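Local coordinates for phosphohistidine phosphatase SixA (Escherichia coli, PDB 1UJC), which removes phosphate from phosphohistidine on the HPt domain of the ArcB sensor, which takes part in a multistep His-Asp phosphorelay, at residues A[1-13]-A[100-112]. Residues are numbered along the deposited sequence; the frame is centred on the assembly and turned at random.
Sequences MQVFIMRHGDAAL and VASVLVISHLPLV. With WO4 (tungstate(VI)ion), chain C.
L109 lays its CD1 methyl over one face of the R7 guanidinium, toward the rim, at the carboxy-terminal end of two parallel strands, 2-7 and 102-107, central in the sheet of this histidine phosphatase fold. Here, where the strands run out into loops, the tungstate-binding pocket forms. R7 suits its place as a long chain ending in cationic N-H donors that face an anion; extended, with CG anti to the backbone N (chi1 177°), it carries NE to tungstate O1 at 3.1 Å. The backbone N of L109 donates to the same oxygen, nearly straight at 171°. A leucine in place of R7 would probably leave O1 with one donor fewer and the anion with less positive charge to balance it.

H8 NE2 binds the tungsten at 2.5 Å, as expected if this is the histidine that takes up the phosphoryl group, as in the superfamily. Its ND1 donates to G9 O, almost in the ring plane; with NE2 on the tungsten, this bond holds the ring's rotation. H108 ND1 donates to tungstate O2, while its NE2 is hydrogen-bonded to S51 OG. R55 NE also donates to the tungstate.

Below the pocket seven backbone hydrogen bonds pair the strands, putting R7 opposite S107, with H8 and H108 just beyond the strand ends. Branched residues fit the strand core: V3 CG1 meets V105 CG2, and I5 CG2 packs on V112 CG1 of helix 111-119. On the sheet's other face, F4 CB rests 3.8 Å from L104 CD1. At the far end, the unbranched chain of M1, bent at chi3 (83°), sets SD against V103 CG2 and 3.7 Å from V100 CG1.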
# COMPACT_ATOMS: atom_id res chain seq x y z
N MET A 1 -5.01 14.08 -4.81
CA MET A 1 -5.41 12.65 -4.72
C MET A 1 -4.79 11.99 -3.50
O MET A 1 -3.59 12.12 -3.25
CB MET A 1 -4.98 11.89 -5.98
CG MET A 1 -5.32 10.40 -5.96
SD MET A 1 -4.91 9.54 -7.52
CE MET A 1 -3.13 9.20 -7.28
N GLN A 2 -5.62 11.28 -2.73
CA GLN A 2 -5.15 10.60 -1.54
C GLN A 2 -4.53 9.26 -1.91
O GLN A 2 -5.15 8.44 -2.57
CB GLN A 2 -6.31 10.35 -0.57
CG GLN A 2 -6.86 11.60 0.11
CD GLN A 2 -5.78 12.41 0.82
OE1 GLN A 2 -5.15 13.27 0.21
NE2 GLN A 2 -5.56 12.12 2.09
N VAL A 3 -3.29 9.05 -1.49
CA VAL A 3 -2.61 7.80 -1.78
C VAL A 3 -2.31 7.11 -0.46
O VAL A 3 -1.71 7.70 0.43
CB VAL A 3 -1.30 8.03 -2.54
CG1 VAL A 3 -0.64 6.70 -2.85
CG2 VAL A 3 -1.58 8.79 -3.83
N PHE A 4 -2.74 5.86 -0.34
CA PHE A 4 -2.48 5.09 0.87
C PHE A 4 -1.52 3.96 0.54
O PHE A 4 -1.89 3.00 -0.13
CB PHE A 4 -3.78 4.53 1.45
CG PHE A 4 -4.78 5.59 1.82
CD1 PHE A 4 -5.75 5.99 0.92
CD2 PHE A 4 -4.73 6.19 3.08
CE1 PHE A 4 -6.67 6.98 1.26
CE2 PHE A 4 -5.64 7.18 3.43
CZ PHE A 4 -6.61 7.58 2.52
N ILE A 5 -0.29 4.09 1.02
CA ILE A 5 0.75 3.10 0.76
C ILE A 5 0.81 2.11 1.91
O ILE A 5 1.02 2.48 3.06
CB ILE A 5 2.11 3.80 0.59
CG1 ILE A 5 2.00 4.86 -0.52
CG2 ILE A 5 3.19 2.78 0.28
CD1 ILE A 5 3.22 5.72 -0.69
N MET A 6 0.65 0.83 1.58
CA MET A 6 0.65 -0.21 2.59
C MET A 6 1.66 -1.33 2.36
O MET A 6 1.85 -1.79 1.23
CB MET A 6 -0.76 -0.79 2.72
CG MET A 6 -0.91 -1.93 3.71
SD MET A 6 -2.65 -2.42 3.84
CE MET A 6 -2.69 -3.15 5.51
N ARG A 7 2.31 -1.75 3.43
CA ARG A 7 3.26 -2.85 3.35
C ARG A 7 2.45 -4.12 3.62
O ARG A 7 1.62 -4.15 4.53
CB ARG A 7 4.35 -2.71 4.42
CG ARG A 7 5.34 -3.86 4.43
CD ARG A 7 6.36 -3.70 5.53
NE ARG A 7 7.33 -4.79 5.53
CZ ARG A 7 8.17 -5.04 6.53
NH1 ARG A 7 8.17 -4.29 7.62
NH2 ARG A 7 9.02 -6.06 6.44
N HIS A 8 2.69 -5.15 2.83
CA HIS A 8 1.98 -6.41 2.99
C HIS A 8 2.09 -6.86 4.45
O HIS A 8 3.00 -6.44 5.17
CB HIS A 8 2.59 -7.46 2.07
CG HIS A 8 3.96 -7.88 2.47
ND1 HIS A 8 4.20 -8.68 3.57
CD2 HIS A 8 5.18 -7.57 1.96
CE1 HIS A 8 5.50 -8.85 3.72
NE2 HIS A 8 6.12 -8.18 2.75
N GLY A 9 1.18 -7.73 4.87
CA GLY A 9 1.19 -8.21 6.24
C GLY A 9 2.24 -9.28 6.51
O GLY A 9 2.87 -9.78 5.59
N ASP A 10 2.42 -9.61 7.79
CA ASP A 10 3.37 -10.61 8.22
C ASP A 10 3.22 -11.88 7.37
O ASP A 10 2.11 -12.38 7.17
CB ASP A 10 3.13 -10.94 9.70
CG ASP A 10 4.18 -11.85 10.28
OD1 ASP A 10 5.36 -11.44 10.39
OD2 ASP A 10 3.83 -12.99 10.64
N ALA A 11 4.34 -12.39 6.86
CA ALA A 11 4.30 -13.56 6.00
C ALA A 11 5.22 -14.70 6.42
O ALA A 11 6.27 -14.48 7.01
CB ALA A 11 4.63 -13.14 4.57
N ALA A 12 4.82 -15.92 6.09
CA ALA A 12 5.60 -17.10 6.42
C ALA A 12 7.00 -16.94 5.84
O ALA A 12 7.17 -16.45 4.71
CB ALA A 12 4.94 -18.34 5.85
N LEU A 13 8.01 -17.35 6.61
CA LEU A 13 9.39 -17.23 6.17
C LEU A 13 9.76 -18.23 5.08
O LEU A 13 10.57 -17.93 4.19
CB LEU A 13 10.34 -17.41 7.36
CG LEU A 13 10.54 -16.16 8.21
CD1 LEU A 13 11.38 -16.49 9.43
CD2 LEU A 13 11.22 -15.08 7.37
N VAL A 100 -8.83 10.44 -10.48
CA VAL A 100 -8.93 9.51 -9.37
C VAL A 100 -8.79 10.23 -8.02
O VAL A 100 -7.83 10.97 -7.80
CB VAL A 100 -7.87 8.40 -9.48
CG1 VAL A 100 -7.90 7.51 -8.25
CG2 VAL A 100 -8.11 7.59 -10.74
N ALA A 101 -9.74 9.99 -7.12
CA ALA A 101 -9.73 10.65 -5.81
C ALA A 101 -8.88 9.96 -4.74
O ALA A 101 -8.36 10.62 -3.85
CB ALA A 101 -11.17 10.80 -5.30
N SER A 102 -8.75 8.64 -4.83
CA SER A 102 -7.97 7.91 -3.84
C SER A 102 -7.50 6.55 -4.35
O SER A 102 -8.20 5.88 -5.11
CB SER A 102 -8.80 7.71 -2.58
OG SER A 102 -10.01 7.04 -2.88
N VAL A 103 -6.31 6.15 -3.90
CA VAL A 103 -5.73 4.88 -4.31
C VAL A 103 -5.04 4.20 -3.14
O VAL A 103 -4.37 4.85 -2.34
CB VAL A 103 -4.66 5.08 -5.42
CG1 VAL A 103 -4.10 3.74 -5.86
CG2 VAL A 103 -5.26 5.82 -6.61
N LEU A 104 -5.22 2.88 -3.04
CA LEU A 104 -4.57 2.09 -2.00
C LEU A 104 -3.50 1.26 -2.70
O LEU A 104 -3.81 0.51 -3.62
CB LEU A 104 -5.58 1.17 -1.31
CG LEU A 104 -4.98 0.11 -0.36
CD1 LEU A 104 -4.12 0.78 0.70
CD2 LEU A 104 -6.11 -0.68 0.29
N VAL A 105 -2.25 1.43 -2.26
CA VAL A 105 -1.11 0.72 -2.85
C VAL A 105 -0.55 -0.28 -1.85
O VAL A 105 -0.11 0.10 -0.76
CB VAL A 105 0.02 1.70 -3.23
CG1 VAL A 105 1.18 0.95 -3.89
CG2 VAL A 105 -0.51 2.78 -4.16
N ILE A 106 -0.56 -1.56 -2.20
CA ILE A 106 -0.05 -2.61 -1.32
C ILE A 106 1.24 -3.13 -1.93
O ILE A 106 1.24 -3.64 -3.05
CB ILE A 106 -1.08 -3.75 -1.17
CG1 ILE A 106 -2.34 -3.21 -0.49
CG2 ILE A 106 -0.49 -4.87 -0.34
CD1 ILE A 106 -3.44 -4.25 -0.32
N SER A 107 2.34 -3.02 -1.18
CA SER A 107 3.63 -3.43 -1.70
C SER A 107 4.58 -4.04 -0.66
O SER A 107 4.14 -4.70 0.28
CB SER A 107 4.31 -2.23 -2.37
OG SER A 107 5.45 -2.61 -3.10
N HIS A 108 5.88 -3.82 -0.86
CA HIS A 108 6.88 -4.37 0.04
C HIS A 108 8.02 -3.40 0.32
O HIS A 108 8.12 -2.33 -0.28
CB HIS A 108 7.54 -5.62 -0.57
CG HIS A 108 6.62 -6.48 -1.38
ND1 HIS A 108 6.41 -7.81 -1.08
CD2 HIS A 108 5.91 -6.23 -2.50
CE1 HIS A 108 5.60 -8.33 -1.99
NE2 HIS A 108 5.29 -7.40 -2.86
N LEU A 109 8.87 -3.80 1.26
CA LEU A 109 10.07 -3.03 1.58
C LEU A 109 10.97 -3.52 0.45
O LEU A 109 10.83 -4.65 -0.00
CB LEU A 109 10.69 -3.48 2.91
CG LEU A 109 9.98 -3.33 4.25
CD1 LEU A 109 10.82 -4.02 5.32
CD2 LEU A 109 9.78 -1.87 4.58
N PRO A 110 11.90 -2.68 -0.01
CA PRO A 110 12.16 -1.32 0.47
C PRO A 110 11.37 -0.30 -0.35
O PRO A 110 11.41 0.90 -0.05
CB PRO A 110 13.65 -1.19 0.26
CG PRO A 110 13.83 -1.87 -1.06
CD PRO A 110 12.95 -3.11 -0.95
N LEU A 111 10.66 -0.78 -1.37
CA LEU A 111 9.89 0.08 -2.25
C LEU A 111 8.94 1.06 -1.56
O LEU A 111 8.92 2.24 -1.90
CB LEU A 111 9.09 -0.78 -3.25
CG LEU A 111 8.17 -0.04 -4.23
CD1 LEU A 111 8.85 1.19 -4.78
CD2 LEU A 111 7.76 -0.99 -5.34
N VAL A 112 8.18 0.59 -0.58
CA VAL A 112 7.23 1.45 0.11
C VAL A 112 7.89 2.68 0.73
O VAL A 112 7.36 3.78 0.66
CB VAL A 112 6.45 0.68 1.20
CG1 VAL A 112 5.57 -0.38 0.54
CG2 VAL A 112 7.41 0.03 2.18
W WO4 C . 8.57 -7.83 2.66
O1 WO4 C . 8.06 -6.19 2.87
O2 WO4 C . 7.98 -8.44 1.14
O3 WO4 C . 8.13 -8.81 4.01
O4 WO4 C . 10.30 -7.86 2.56